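Local coordinates for protein endoglucanase EG-II (Hypocrea jecorina, PDB 3QR3) that cleaves internal beta-1,4-glucosidic bonds of cellulose, as the TIM-barrel catalytic domain of a secreted fungal endoglucanase of glycoside hydrolase family 5, at residues Q49-V52 / N53-M57; W315-T318 / S319-S323; A189-F192 / I193-G196; S243-A246 / T247-R250. All coordinates share one frame; numbering follows the deposited sequence.

Contact 1: Q49-V52 / N53-M57; sequences QHFV and NEDGM
Phe51 O is gripped twice where the chain turns off the helix: Met57 N donates to it at 3.2 Å from above the carbonyl plane, and Asp55 N adds a weak bond. Gly56, with positive phi, is the first residue to leave the helical backbone angles, while one water joins Val52 O to Met57 O. Met57, extended beyond CG, runs alongside Phe51 in the same direction and brings SD to 4.2 Å from the centroid of the Phe51 ring, an oblique Met-aromatic contact. Asp55 OD2 lies at the edge of that ring, 3.5 Å from Phe51 CD1. In the preceding residue, His50 CG stands anti to the backbone N (chi1 153°), and the imidazole edge meets the carboxylate of Glu54, one turn on, almost perpendicularly, His50 CE1 lying 3.5 Å from Glu54 OE2. His50 NE2 is hydrogen-bonded to Asp317, and its ring stacks on Trp315. With an alanine here, Asp317 would probably lose its mate while close to the like-charged Asp55, and Trp315 its stacking partner. This outer helix of the barrel presses Phe51 against Val8 of strand 5-11, Phe60 of strand 59-64 and Val321 of helix 319-325.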
ATOM      1  N   GLN A  49       2.184 -12.867  11.581  1.00 21.39           N
ATOM      2  CA  GLN A  49       1.986 -13.230  12.982  1.00 20.62           C
ATOM      3  C   GLN A  49       3.199 -12.809  13.819  1.00 20.23           C
ATOM      4  O   GLN A  49       3.054 -12.265  14.912  1.00 21.61           O
ATOM      5  CB  GLN A  49       1.717 -14.729  13.122  1.00 23.34           C
ATOM      6  CG  GLN A  49       1.427 -15.175  14.544  1.00 28.13           C
ATOM      7  CD  GLN A  49       1.340 -16.684  14.675  1.00 39.18           C
ATOM      8  OE1 GLN A  49       0.556 -17.203  15.469  1.00 45.69           O
ATOM      9  NE2 GLN A  49       2.151 -17.397  13.896  1.00 47.98           N
ATOM     10  N   HIS A  50       4.391 -13.056  13.291  1.00 18.91           N
ATOM     11  CA  HIS A  50       5.623 -12.577  13.908  1.00 23.01           C
ATOM     12  C   HIS A  50       5.641 -11.048  14.040  1.00 18.50           C
ATOM     13  O   HIS A  50       5.956 -10.511  15.100  1.00 21.34           O
ATOM     14  CB  HIS A  50       6.834 -13.053  13.100  1.00 18.64           C
ATOM     15  CG  HIS A  50       8.034 -12.169  13.223  1.00 19.95           C
ATOM     16  ND1 HIS A  50       8.791 -12.093  14.376  1.00 23.88           N
ATOM     17  CD2 HIS A  50       8.617 -11.329  12.335  1.00 21.02           C
ATOM     18  CE1 HIS A  50       9.786 -11.243  14.193  1.00 22.47           C
ATOM     19  NE2 HIS A  50       9.702 -10.763  12.963  1.00 25.70           N
ATOM     20  N   PHE A  51       5.324 -10.354  12.954  1.00 19.77           N
ATOM     21  CA  PHE A  51       5.319  -8.896  12.958  1.00 18.24           C
ATOM     22  C   PHE A  51       4.373  -8.335  14.013  1.00 18.25           C
ATOM     23  O   PHE A  51       4.695  -7.359  14.685  1.00 19.31           O
ATOM     24  CB  PHE A  51       4.951  -8.355  11.571  1.00 19.57           C
ATOM     25  CG  PHE A  51       6.080  -8.419  10.579  1.00 20.39           C
ATOM     26  CD1 PHE A  51       7.342  -7.963  10.923  1.00 19.36           C
ATOM     27  CD2 PHE A  51       5.874  -8.919   9.300  1.00 20.70           C
ATOM     28  CE1 PHE A  51       8.383  -8.009  10.010  1.00 20.41           C
ATOM     29  CE2 PHE A  51       6.908  -8.964   8.382  1.00 17.03           C
ATOM     30  CZ  PHE A  51       8.165  -8.514   8.738  1.00 19.50           C
ATOM     31  N   VAL A  52       3.210  -8.962  14.166  1.00 17.43           N
ATOM     32  CA  VAL A  52       2.214  -8.481  15.116  1.00 19.49           C
ATOM     33  C   VAL A  52       2.626  -8.828  16.547  1.00 25.80           C
ATOM     34  O   VAL A  52       2.563  -7.984  17.443  1.00 24.43           O
ATOM     35  CB  VAL A  52       0.803  -9.056  14.824  1.00 21.61           C
ATOM     36  CG1 VAL A  52      -0.169  -8.729  15.972  1.00 25.83           C
ATOM     37  CG2 VAL A  52       0.268  -8.516  13.499  1.00 20.09           C
ATOM     38  N   ASN A  53       3.058 -10.066  16.757  1.00 22.65           N
ATOM     39  CA  ASN A  53       3.342 -10.555  18.106  1.00 22.74           C
ATOM     40  C   ASN A  53       4.651 -10.043  18.689  1.00 28.90           C
ATOM     41  O   ASN A  53       4.730  -9.747  19.881  1.00 24.65           O
ATOM     42  CB  ASN A  53       3.335 -12.084  18.139  1.00 20.67           C
ATOM     43  CG  ASN A  53       1.950 -12.649  18.014  1.00 24.92           C
ATOM     44  OD1 ASN A  53       0.970 -11.919  18.125  1.00 28.11           O
ATOM     45  ND2 ASN A  53       1.853 -13.953  17.786  1.00 30.86           N
ATOM     46  N   GLU A  54       5.671  -9.933  17.844  1.00 21.04           N
ATOM     47  CA  GLU A  54       7.006  -9.578  18.304  1.00 20.73           C
ATOM     48  C   GLU A  54       7.386  -8.119  18.005  1.00 29.16           C
ATOM     49  O   GLU A  54       8.151  -7.506  18.751  1.00 25.18           O
ATOM     50  CB  GLU A  54       8.017 -10.532  17.674  1.00 27.86           C
ATOM     51  CG  GLU A  54       9.438 -10.372  18.169  1.00 50.30           C
ATOM     52  CD  GLU A  54      10.305 -11.555  17.779  1.00 65.66           C
ATOM     53  OE1 GLU A  54       9.865 -12.705  18.014  1.00 64.74           O
ATOM     54  OE2 GLU A  54      11.415 -11.340  17.238  1.00 65.09           O
ATOM     55  N   ASP A  55       6.828  -7.554  16.937  1.00 19.51           N
ATOM     56  CA  ASP A  55       7.269  -6.249  16.444  1.00 18.04           C
ATOM     57  C   ASP A  55       6.220  -5.154  16.559  1.00 19.98           C
ATOM     58  O   ASP A  55       6.394  -4.067  16.009  1.00 19.85           O
ATOM     59  CB  ASP A  55       7.724  -6.370  14.985  1.00 20.81           C
ATOM     60  CG  ASP A  55       9.019  -7.122  14.852  1.00 29.69           C
ATOM     61  OD1 ASP A  55       9.697  -7.290  15.887  1.00 24.08           O
ATOM     62  OD2 ASP A  55       9.358  -7.542  13.723  1.00 25.93           O
ATOM     63  N   GLY A  56       5.131  -5.444  17.262  1.00 18.94           N
ATOM     64  CA  GLY A  56       4.132  -4.438  17.575  1.00 21.86           C
ATOM     65  C   GLY A  56       3.472  -3.795  16.367  1.00 23.10           C
ATOM     66  O   GLY A  56       2.983  -2.664  16.442  1.00 19.97           O
ATOM     67  N   MET A  57       3.442  -4.514  15.253  1.00 23.65           N
ATOM     68  CA  MET A  57       2.853  -3.971  14.034  1.00 18.79           C
ATOM     69  C   MET A  57       1.345  -4.144  13.985  1.00 21.33           C
ATOM     70  O   MET A  57       0.800  -5.134  14.479  1.00 19.16           O
ATOM     71  CB  MET A  57       3.513  -4.594  12.809  1.00 20.67           C
ATOM     72  CG  MET A  57       4.923  -4.084  12.626  1.00 22.65           C
ATOM     73  SD  MET A  57       5.762  -4.872  11.261  1.00 28.54           S
ATOM     74  CE  MET A  57       7.349  -4.043  11.398  1.00 23.33           C
TER
HETATM   75  O   HOH W   1       4.381  -7.014  19.636  0.63 21.83           O
HETATM   76  O   HOH W   2       1.037  -5.695  17.332  1.00 24.59           O

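Contact 2: W315-T318 / S319-S323; sequences WTDT and SLVSS
Asp317 turns CG anti to its carbonyl carbon (chi1 -76°), which brings the carboxylate carbon against CG1 of Val321, while Thr318 holds OG1 between its own N and carbonyl carbon (chi1 75°), facing the same valine. Thr318 is the N-cap of helix 319-325, a C-terminal helix that follows the last strand of the TIM barrel. The two branches of Val321 divide the work: CG1 meets Asp317 CG at 3.8 Å, the side chains crossing at about a right angle, and CG2 sits 3.6 Å from Thr318 OG1. Ser322 comes in beside them, its CB against Thr318 O and Asp317 CB. A straight hydrogen bond closes the first turn, from Ser322 N to Thr318 O at 3.0 Å with an N-H...O angle of 167°.

The Thr318 hydroxyl is badly placed to bond Ser319 N. Its partner is Asn265 OD1, which also bonds Leu320 N, so one side-chain oxygen ties the N-cap residue to the first turn. The polar end of Asp317 is engaged by His50 of helix 44-55. Val321 packs on Glu306, Leu320 on Cys269 and Met273 of helix 267-281, and a disulfide between Cys274 and Cys324 ties the latter helix to this one. At the start of the helix, Ser319 O is held from opposite faces of its plane by two donors of one residue, Ser323 N at 2.8 Å and Ser323 OG, also at 2.8 Å.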
ATOM      1  N   TRP A 315      11.757 -16.446  14.564  1.00 37.38           N
ATOM      2  CA  TRP A 315      11.986 -15.514  13.471  1.00 31.66           C
ATOM      3  C   TRP A 315      13.042 -14.497  13.860  1.00 34.28           C
ATOM      4  O   TRP A 315      13.109 -14.071  15.012  1.00 39.40           O
ATOM      5  CB  TRP A 315      10.705 -14.776  13.110  1.00 33.98           C
ATOM      6  CG  TRP A 315       9.585 -15.646  12.656  1.00 31.83           C
ATOM      7  CD1 TRP A 315       8.663 -16.261  13.447  1.00 29.08           C
ATOM      8  CD2 TRP A 315       9.248 -15.983  11.303  1.00 25.92           C
ATOM      9  NE1 TRP A 315       7.776 -16.965  12.672  1.00 29.52           N
ATOM     10  CE2 TRP A 315       8.110 -16.808  11.352  1.00 25.77           C
ATOM     11  CE3 TRP A 315       9.799 -15.666  10.057  1.00 23.96           C
ATOM     12  CZ2 TRP A 315       7.508 -17.321  10.206  1.00 24.13           C
ATOM     13  CZ3 TRP A 315       9.198 -16.173   8.913  1.00 32.29           C
ATOM     14  CH2 TRP A 315       8.065 -16.996   8.997  1.00 30.01           C
ATOM     15  N   THR A 316      13.867 -14.115  12.893  1.00 27.65           N
ATOM     16  CA  THR A 316      14.820 -13.028  13.069  1.00 28.00           C
ATOM     17  C   THR A 316      14.560 -11.974  11.997  1.00 26.55           C
ATOM     18  O   THR A 316      14.411 -12.317  10.825  1.00 25.35           O
ATOM     19  CB  THR A 316      16.267 -13.527  12.944  1.00 33.08           C
ATOM     20  OG1 THR A 316      16.432 -14.691  13.757  1.00 46.22           O
ATOM     21  CG2 THR A 316      17.248 -12.458  13.403  1.00 36.01           C
ATOM     22  N   ASP A 317      14.506 -10.702  12.398  1.00 23.89           N
ATOM     23  CA  ASP A 317      14.209  -9.605  11.472  1.00 27.93           C
ATOM     24  C   ASP A 317      15.453  -9.104  10.768  1.00 23.59           C
ATOM     25  O   ASP A 317      16.555  -9.319  11.246  1.00 22.75           O
ATOM     26  CB  ASP A 317      13.556  -8.434  12.217  1.00 19.76           C
ATOM     27  CG  ASP A 317      12.110  -8.706  12.558  1.00 28.10           C
ATOM     28  OD1 ASP A 317      11.718  -8.472  13.721  1.00 24.86           O
ATOM     29  OD2 ASP A 317      11.366  -9.172  11.661  1.00 22.25           O
ATOM     30  N   THR A 318      15.279  -8.421   9.638  1.00 20.25           N
ATOM     31  CA  THR A 318      16.406  -7.754   8.999  1.00 21.89           C
ATOM     32  C   THR A 318      16.820  -6.586   9.888  1.00 20.54           C
ATOM     33  O   THR A 318      16.087  -6.208  10.796  1.00 19.45           O
ATOM     34  CB  THR A 318      16.062  -7.268   7.563  1.00 19.60           C
ATOM     35  OG1 THR A 318      15.222  -6.105   7.622  1.00 19.89           O
ATOM     36  CG2 THR A 318      15.365  -8.371   6.784  1.00 17.78           C
ATOM     37  N   SER A 319      17.992  -6.018   9.647  1.00 17.49           N
ATOM     38  CA  SER A 319      18.475  -4.960  10.519  1.00 22.28           C
ATOM     39  C   SER A 319      17.630  -3.674  10.436  1.00 19.26           C
ATOM     40  O   SER A 319      17.418  -2.995  11.447  1.00 21.04           O
ATOM     41  CB  SER A 319      19.963  -4.676  10.270  1.00 24.05           C
ATOM     42  OG  SER A 319      20.202  -4.307   8.928  1.00 29.27           O
ATOM     43  N   LEU A 320      17.124  -3.346   9.252  1.00 19.27           N
ATOM     44  CA  LEU A 320      16.328  -2.125   9.121  1.00 19.24           C
ATOM     45  C   LEU A 320      14.991  -2.267   9.846  1.00 21.21           C
ATOM     46  O   LEU A 320      14.540  -1.344  10.527  1.00 23.55           O
ATOM     47  CB  LEU A 320      16.111  -1.744   7.651  1.00 21.13           C
ATOM     48  CG  LEU A 320      15.476  -0.358   7.459  1.00 23.59           C
ATOM     49  CD1 LEU A 320      16.458   0.735   7.826  1.00 23.12           C
ATOM     50  CD2 LEU A 320      15.008  -0.157   6.035  1.00 20.43           C
ATOM     51  N   VAL A 321      14.347  -3.420   9.705  1.00 23.07           N
ATOM     52  CA  VAL A 321      13.091  -3.657  10.415  1.00 21.60           C
ATOM     53  C   VAL A 321      13.329  -3.611  11.930  1.00 22.26           C
ATOM     54  O   VAL A 321      12.671  -2.854  12.658  1.00 20.08           O
ATOM     55  CB  VAL A 321      12.462  -4.999  10.031  1.00 21.34           C
ATOM     56  CG1 VAL A 321      11.350  -5.374  11.010  1.00 17.56           C
ATOM     57  CG2 VAL A 321      11.931  -4.955   8.585  1.00 17.55           C
ATOM     58  N   SER A 322      14.287  -4.415  12.387  1.00 20.94           N
ATOM     59  CA  SER A 322      14.594  -4.527  13.805  1.00 24.25           C
ATOM     60  C   SER A 322      14.970  -3.178  14.409  1.00 24.68           C
ATOM     61  O   SER A 322      14.479  -2.815  15.480  1.00 28.41           O
ATOM     62  CB  SER A 322      15.727  -5.534  14.023  1.00 26.53           C
ATOM     63  OG  SER A 322      16.146  -5.522  15.369  1.00 37.82           O
ATOM     64  N   SER A 323      15.830  -2.434  13.714  1.00 24.44           N
ATOM     65  CA  SER A 323      16.333  -1.163  14.231  1.00 22.10           C
ATOM     66  C   SER A 323      15.369   0.020  14.059  1.00 31.21           C
ATOM     67  O   SER A 323      15.412   0.947  14.853  1.00 24.01           O
ATOM     68  CB  SER A 323      17.666  -0.792  13.564  1.00 22.30           C
ATOM     69  OG  SER A 323      18.619  -1.845  13.643  1.00 30.92           O
TER

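Contact 3: A189-F192 / I193-G196; sequences AGAF and ISDG
Asp195 folds its carboxylate back against the carbonyl oxygen of Ala191. With CG set between the backbone N and the carbonyl carbon (chi1 77°), the acid group comes to rest with Asp195 CG 3.0 Å from Ala191 O. Ala191 O accepts Asp195 N at 2.9 Å, and the carboxylate of the same residue lies close to that oxygen without bonding it. Asp195 OD1, 3.1 Å from Ala191 O, meets another acceptor there, a closeness probably offset by its bond to Ser197 OG; OD2 lies beside the methyl of Ala191 and near the like-charged Asp185. Were Asp195 replaced by an alanine, Ser197 OG would probably be left without this acceptor, and a gap would probably open beside the methyl of Ala191.

Ser194 brings OG to 3.5 Å from Ala191 O. Two waters fill in for direct contact: one runs from Gly190 O to Ser194 N, 2.7 Å and 2.9 Å from them, and a second lies 2.7 Å from Ser194 OG with a weak bond to Gly190 O. The side chains of Phe192 and Ile193 pack on other parts of the barrel. The Phe192 ring, reached with CG anti to the backbone N (chi1 -175°), meets Phe216 with planes about 60° apart and touches Leu245, while Ile193 packs on Trp248. Gly196 N bonds Ile193 O at 3.0 Å and closes a type I beta turn, with Gly196 itself, at positive phi, as the N-cap of helix 197-201. Such a turn feeding straight into a helix belongs here to the connection between parallel strands 179-182 and 214-219 of the TIM barrel.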
ATOM      1  N   ALA A 189       5.594  11.587  -1.873  1.00 16.39           N
ATOM      2  CA  ALA A 189       5.253  12.556  -0.845  1.00 15.45           C
ATOM      3  C   ALA A 189       5.883  13.912  -1.164  1.00 17.76           C
ATOM      4  O   ALA A 189       5.362  14.953  -0.779  1.00 18.27           O
ATOM      5  CB  ALA A 189       5.712  12.047   0.544  1.00 13.14           C
ATOM      6  N   GLY A 190       7.014  13.893  -1.860  1.00 19.26           N
ATOM      7  CA  GLY A 190       7.709  15.125  -2.207  1.00 21.64           C
ATOM      8  C   GLY A 190       7.000  15.973  -3.253  1.00 24.22           C
ATOM      9  O   GLY A 190       7.123  17.200  -3.258  1.00 23.63           O
ATOM     10  N   ALA A 191       6.248  15.329  -4.139  1.00 21.40           N
ATOM     11  CA  ALA A 191       5.591  16.031  -5.243  1.00 19.18           C
ATOM     12  C   ALA A 191       4.090  16.189  -5.018  1.00 18.69           C
ATOM     13  O   ALA A 191       3.398  16.795  -5.834  1.00 18.44           O
ATOM     14  CB  ALA A 191       5.835  15.294  -6.556  1.00 20.55           C
ATOM     15  N   PHE A 192       3.598  15.631  -3.915  1.00 17.11           N
ATOM     16  CA  PHE A 192       2.162  15.494  -3.695  1.00 20.18           C
ATOM     17  C   PHE A 192       1.418  16.831  -3.764  1.00 21.43           C
ATOM     18  O   PHE A 192       0.339  16.919  -4.352  1.00 21.02           O
ATOM     19  CB  PHE A 192       1.891  14.772  -2.371  1.00 16.12           C
ATOM     20  CG  PHE A 192       0.440  14.479  -2.125  1.00 20.19           C
ATOM     21  CD1 PHE A 192      -0.237  13.556  -2.904  1.00 22.89           C
ATOM     22  CD2 PHE A 192      -0.246  15.120  -1.108  1.00 22.72           C
ATOM     23  CE1 PHE A 192      -1.574  13.287  -2.680  1.00 23.75           C
ATOM     24  CE2 PHE A 192      -1.583  14.853  -0.876  1.00 20.70           C
ATOM     25  CZ  PHE A 192      -2.247  13.936  -1.662  1.00 20.62           C
ATOM     26  N   ILE A 193       1.997  17.875  -3.185  1.00 18.32           N
ATOM     27  CA  ILE A 193       1.350  19.187  -3.217  1.00 20.05           C
ATOM     28  C   ILE A 193       1.707  19.935  -4.497  1.00 21.22           C
ATOM     29  O   ILE A 193       0.829  20.427  -5.209  1.00 21.48           O
ATOM     30  CB  ILE A 193       1.734  20.038  -1.986  1.00 23.02           C
ATOM     31  CG1 ILE A 193       1.237  19.358  -0.711  1.00 21.81           C
ATOM     32  CG2 ILE A 193       1.169  21.455  -2.102  1.00 24.33           C
ATOM     33  CD1 ILE A 193       1.962  19.812   0.550  1.00 24.55           C
ATOM     34  N   SER A 194       2.999  20.006  -4.796  1.00 17.06           N
ATOM     35  CA  SER A 194       3.471  20.806  -5.924  1.00 19.95           C
ATOM     36  C   SER A 194       2.934  20.347  -7.289  1.00 24.22           C
ATOM     37  O   SER A 194       2.773  21.168  -8.182  1.00 20.62           O
ATOM     38  CB  SER A 194       5.000  20.867  -5.950  1.00 24.34           C
ATOM     39  OG  SER A 194       5.554  19.580  -6.176  1.00 25.23           O
ATOM     40  N   ASP A 195       2.666  19.051  -7.463  1.00 21.22           N
ATOM     41  CA  ASP A 195       2.148  18.569  -8.753  1.00 21.66           C
ATOM     42  C   ASP A 195       0.625  18.645  -8.854  1.00 19.23           C
ATOM     43  O   ASP A 195       0.039  18.187  -9.841  1.00 17.69           O
ATOM     44  CB  ASP A 195       2.661  17.156  -9.114  1.00 19.68           C
ATOM     45  CG  ASP A 195       1.951  16.035  -8.341  1.00 26.97           C
ATOM     46  OD1 ASP A 195       0.962  16.311  -7.618  1.00 20.06           O
ATOM     47  OD2 ASP A 195       2.397  14.863  -8.464  1.00 25.63           O
ATOM     48  N   GLY A 196      -0.010  19.216  -7.829  1.00 18.74           N
ATOM     49  CA  GLY A 196      -1.442  19.469  -7.869  1.00 16.34           C
ATOM     50  C   GLY A 196      -2.329  18.323  -7.410  1.00 16.61           C
ATOM     51  O   GLY A 196      -3.547  18.441  -7.424  1.00 17.74           O
TER
HETATM   52  O   HOH W   3       4.882  18.731  -2.944  1.00 23.00           O
HETATM   53  O   HOH W   4       8.110  19.569  -5.408  0.91 35.88           O

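Contact 4: S243-A246 / T247-R250. With SO4 (sulfate ion), chain K.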
ATOM      1  N   SER A 243       7.917  17.523   6.206  1.00 19.99           N
ATOM      2  CA  SER A 243       7.631  18.760   6.941  1.00 23.83           C
ATOM      3  C   SER A 243       6.585  19.615   6.201  1.00 22.62           C
ATOM      4  O   SER A 243       5.538  19.941   6.770  1.00 22.42           O
ATOM      5  CB  SER A 243       8.913  19.559   7.246  1.00 18.78           C
ATOM      6  OG  SER A 243       8.601  20.767   7.946  1.00 27.68           O
ATOM      7  N   PRO A 244       6.847  19.961   4.926  1.00 23.75           N
ATOM      8  CA  PRO A 244       5.847  20.718   4.158  1.00 22.52           C
ATOM      9  C   PRO A 244       4.510  19.985   4.094  1.00 23.79           C
ATOM     10  O   PRO A 244       3.456  20.618   4.121  1.00 20.81           O
ATOM     11  CB  PRO A 244       6.446  20.788   2.755  1.00 26.14           C
ATOM     12  CG  PRO A 244       7.894  20.545   2.925  1.00 26.99           C
ATOM     13  CD  PRO A 244       8.079  19.721   4.159  1.00 24.87           C
ATOM     14  N   LEU A 245       4.541  18.660   3.994  1.00 18.35           N
ATOM     15  CA  LEU A 245       3.290  17.911   3.921  1.00 19.74           C
ATOM     16  C   LEU A 245       2.531  17.980   5.250  1.00 17.77           C
ATOM     17  O   LEU A 245       1.323  18.187   5.269  1.00 18.77           O
ATOM     18  CB  LEU A 245       3.537  16.454   3.508  1.00 21.26           C
ATOM     19  CG  LEU A 245       2.300  15.567   3.360  1.00 20.64           C
ATOM     20  CD1 LEU A 245       1.244  16.227   2.454  1.00 19.53           C
ATOM     21  CD2 LEU A 245       2.700  14.203   2.812  1.00 16.67           C
ATOM     22  N   ALA A 246       3.241  17.803   6.361  1.00 19.48           N
ATOM     23  CA  ALA A 246       2.613  17.892   7.681  1.00 16.46           C
ATOM     24  C   ALA A 246       1.877  19.224   7.862  1.00 19.05           C
ATOM     25  O   ALA A 246       0.733  19.264   8.327  1.00 18.80           O
ATOM     26  CB  ALA A 246       3.654  17.702   8.796  1.00 18.41           C
ATOM     27  N   THR A 247       2.555  20.309   7.507  1.00 17.76           N
ATOM     28  CA  THR A 247       1.986  21.648   7.612  1.00 24.06           C
ATOM     29  C   THR A 247       0.702  21.750   6.807  1.00 25.10           C
ATOM     30  O   THR A 247      -0.324  22.213   7.313  1.00 25.29           O
ATOM     31  CB  THR A 247       2.976  22.703   7.094  1.00 26.43           C
ATOM     32  OG1 THR A 247       4.171  22.646   7.884  1.00 29.67           O
ATOM     33  CG2 THR A 247       2.366  24.117   7.176  1.00 25.76           C
ATOM     34  N   TRP A 248       0.771  21.311   5.550  1.00 22.98           N
ATOM     35  CA  TRP A 248      -0.386  21.328   4.663  1.00 21.07           C
ATOM     36  C   TRP A 248      -1.541  20.490   5.226  1.00 22.20           C
ATOM     37  O   TRP A 248      -2.685  20.943   5.290  1.00 20.36           O
ATOM     38  CB  TRP A 248      -0.005  20.836   3.261  1.00 22.30           C
ATOM     39  CG  TRP A 248      -1.154  20.921   2.309  1.00 21.60           C
ATOM     40  CD1 TRP A 248      -1.531  22.009   1.579  1.00 30.26           C
ATOM     41  CD2 TRP A 248      -2.100  19.888   2.009  1.00 19.72           C
ATOM     42  NE1 TRP A 248      -2.648  21.717   0.837  1.00 26.44           N
ATOM     43  CE2 TRP A 248      -3.019  20.422   1.084  1.00 25.01           C
ATOM     44  CE3 TRP A 248      -2.257  18.563   2.429  1.00 19.83           C
ATOM     45  CZ2 TRP A 248      -4.080  19.677   0.568  1.00 23.85           C
ATOM     46  CZ3 TRP A 248      -3.314  17.825   1.918  1.00 20.96           C
ATOM     47  CH2 TRP A 248      -4.209  18.384   0.994  1.00 23.27           C
ATOM     48  N   LEU A 249      -1.230  19.269   5.640  1.00 13.39           N
ATOM     49  CA  LEU A 249      -2.232  18.390   6.219  1.00 17.69           C
ATOM     50  C   LEU A 249      -2.893  19.017   7.433  1.00 21.03           C
ATOM     51  O   LEU A 249      -4.109  18.921   7.620  1.00 19.34           O
ATOM     52  CB  LEU A 249      -1.591  17.064   6.629  1.00 15.99           C
ATOM     53  CG  LEU A 249      -1.178  16.130   5.482  1.00 19.58           C
ATOM     54  CD1 LEU A 249      -0.368  14.959   6.018  1.00 15.04           C
ATOM     55  CD2 LEU A 249      -2.405  15.638   4.720  1.00 13.66           C
ATOM     56  N   ARG A 250      -2.080  19.642   8.278  1.00 21.92           N
ATOM     57  CA  ARG A 250      -2.567  20.115   9.564  1.00 19.12           C
ATOM     58  C   ARG A 250      -3.469  21.326   9.366  1.00 20.89           C
ATOM     59  O   ARG A 250      -4.522  21.439   9.997  1.00 22.58           O
ATOM     60  CB  ARG A 250      -1.391  20.442  10.494  1.00 18.93           C
ATOM     61  CG  ARG A 250      -1.791  20.688  11.937  1.00 25.93           C
ATOM     62  CD  ARG A 250      -0.570  20.814  12.859  1.00 22.70           C
ATOM     63  NE  ARG A 250       0.094  19.526  13.030  1.00 22.38           N
ATOM     64  CZ  ARG A 250       1.338  19.260  12.640  1.00 26.08           C
ATOM     65  NH1 ARG A 250       2.071  20.210  12.073  1.00 20.56           N
ATOM     66  NH2 ARG A 250       1.852  18.042  12.830  1.00 21.48           N
TER
HETATM   67  S   SO4 K 348      -5.753  22.803  -1.379  0.24 30.90           S
HETATM   68  O1  SO4 K 348      -5.462  21.626  -2.179  0.16 28.10           O
HETATM   69  O2  SO4 K 348      -6.360  23.821  -2.231  0.82 47.50           O
HETATM   70  O3  SO4 K 348      -6.687  22.427  -0.313  1.00 46.74           O
HETATM   71  O4  SO4 K 348      -4.498  23.312  -0.827  0.92 31.78           O
HETATM   72  O   HOH W   5       5.945  21.015   9.477  1.00 27.03           O
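Leu245 and Leu249, one turn apart, put CG of the first 3.8 Å from CD1 of the second, and Leu245 CD1 also reaches Trp248 CE3 at 4.2 Å, obliquely to the indole. Four successive backbone bonds hold these side chains in step; the straightest, Leu249 N to Leu245 O, is 2.8 Å long at 173°. The helix is kinked at Pro244, which lacks an N-H to give to the turn before.

On the outer side a water lies 2.9 Å from Thr247 OG1 and bonds both OG and O of Ser243, pinning the two hydroxyls over one turn. Arg250 bends at chi3, and Ala246 O lies over one face of its guanidinium, offset toward the rim, with Arg250 NH1 4.1 Å away. NE forms a salt bridge with Asp285, and NH2 a hydrogen bond with Asn283 OD1.

Inward, Leu245, Ala246 and Leu249 lie on Tyr287 of strand 287-296. This is the helix of the beta-alpha-beta unit that joins strand 214-219 to strand 256-261, the repeating element of the barrel. Trp248 sends CG anti to its backbone N (chi1 -177°), and the indole leaves the helix to meet Phe216 and Ser202. Its edge faces a sulfate whose sulfur lies in the ring plane, with NE1 donating to O4 of the ion at 3.0 Å and 163°. The indole N-H thus offers a neutral, directional donor to an anion that probably came from the crystallisation liquor.

The four contacts form two pairs on the outer shell of the barrel. Contacts 1 and 2 have centres 12 Å apart and meet at Asp317, whose OD2 is 2.6 Å from His50 NE2; its OD1 lies 2.5 Å from Asp55 OD2, so close that a proton may be shared. Contacts 3 and 4, centres 11 Å apart, join through packing, Ile193 CD1 lying 3.5 Å from Trp248 CB. The pairs do not touch: contact 1 lies about 33 Å from contact 3, centre to centre, across the chain's centre. Magnesium ions sit about 4 Å from the Gln49 side chain and about 6 Å from that of Ala191. Contact 3 follows the C-terminal end of strand 179-182, the barrel side where family 5 enzymes carry their active site.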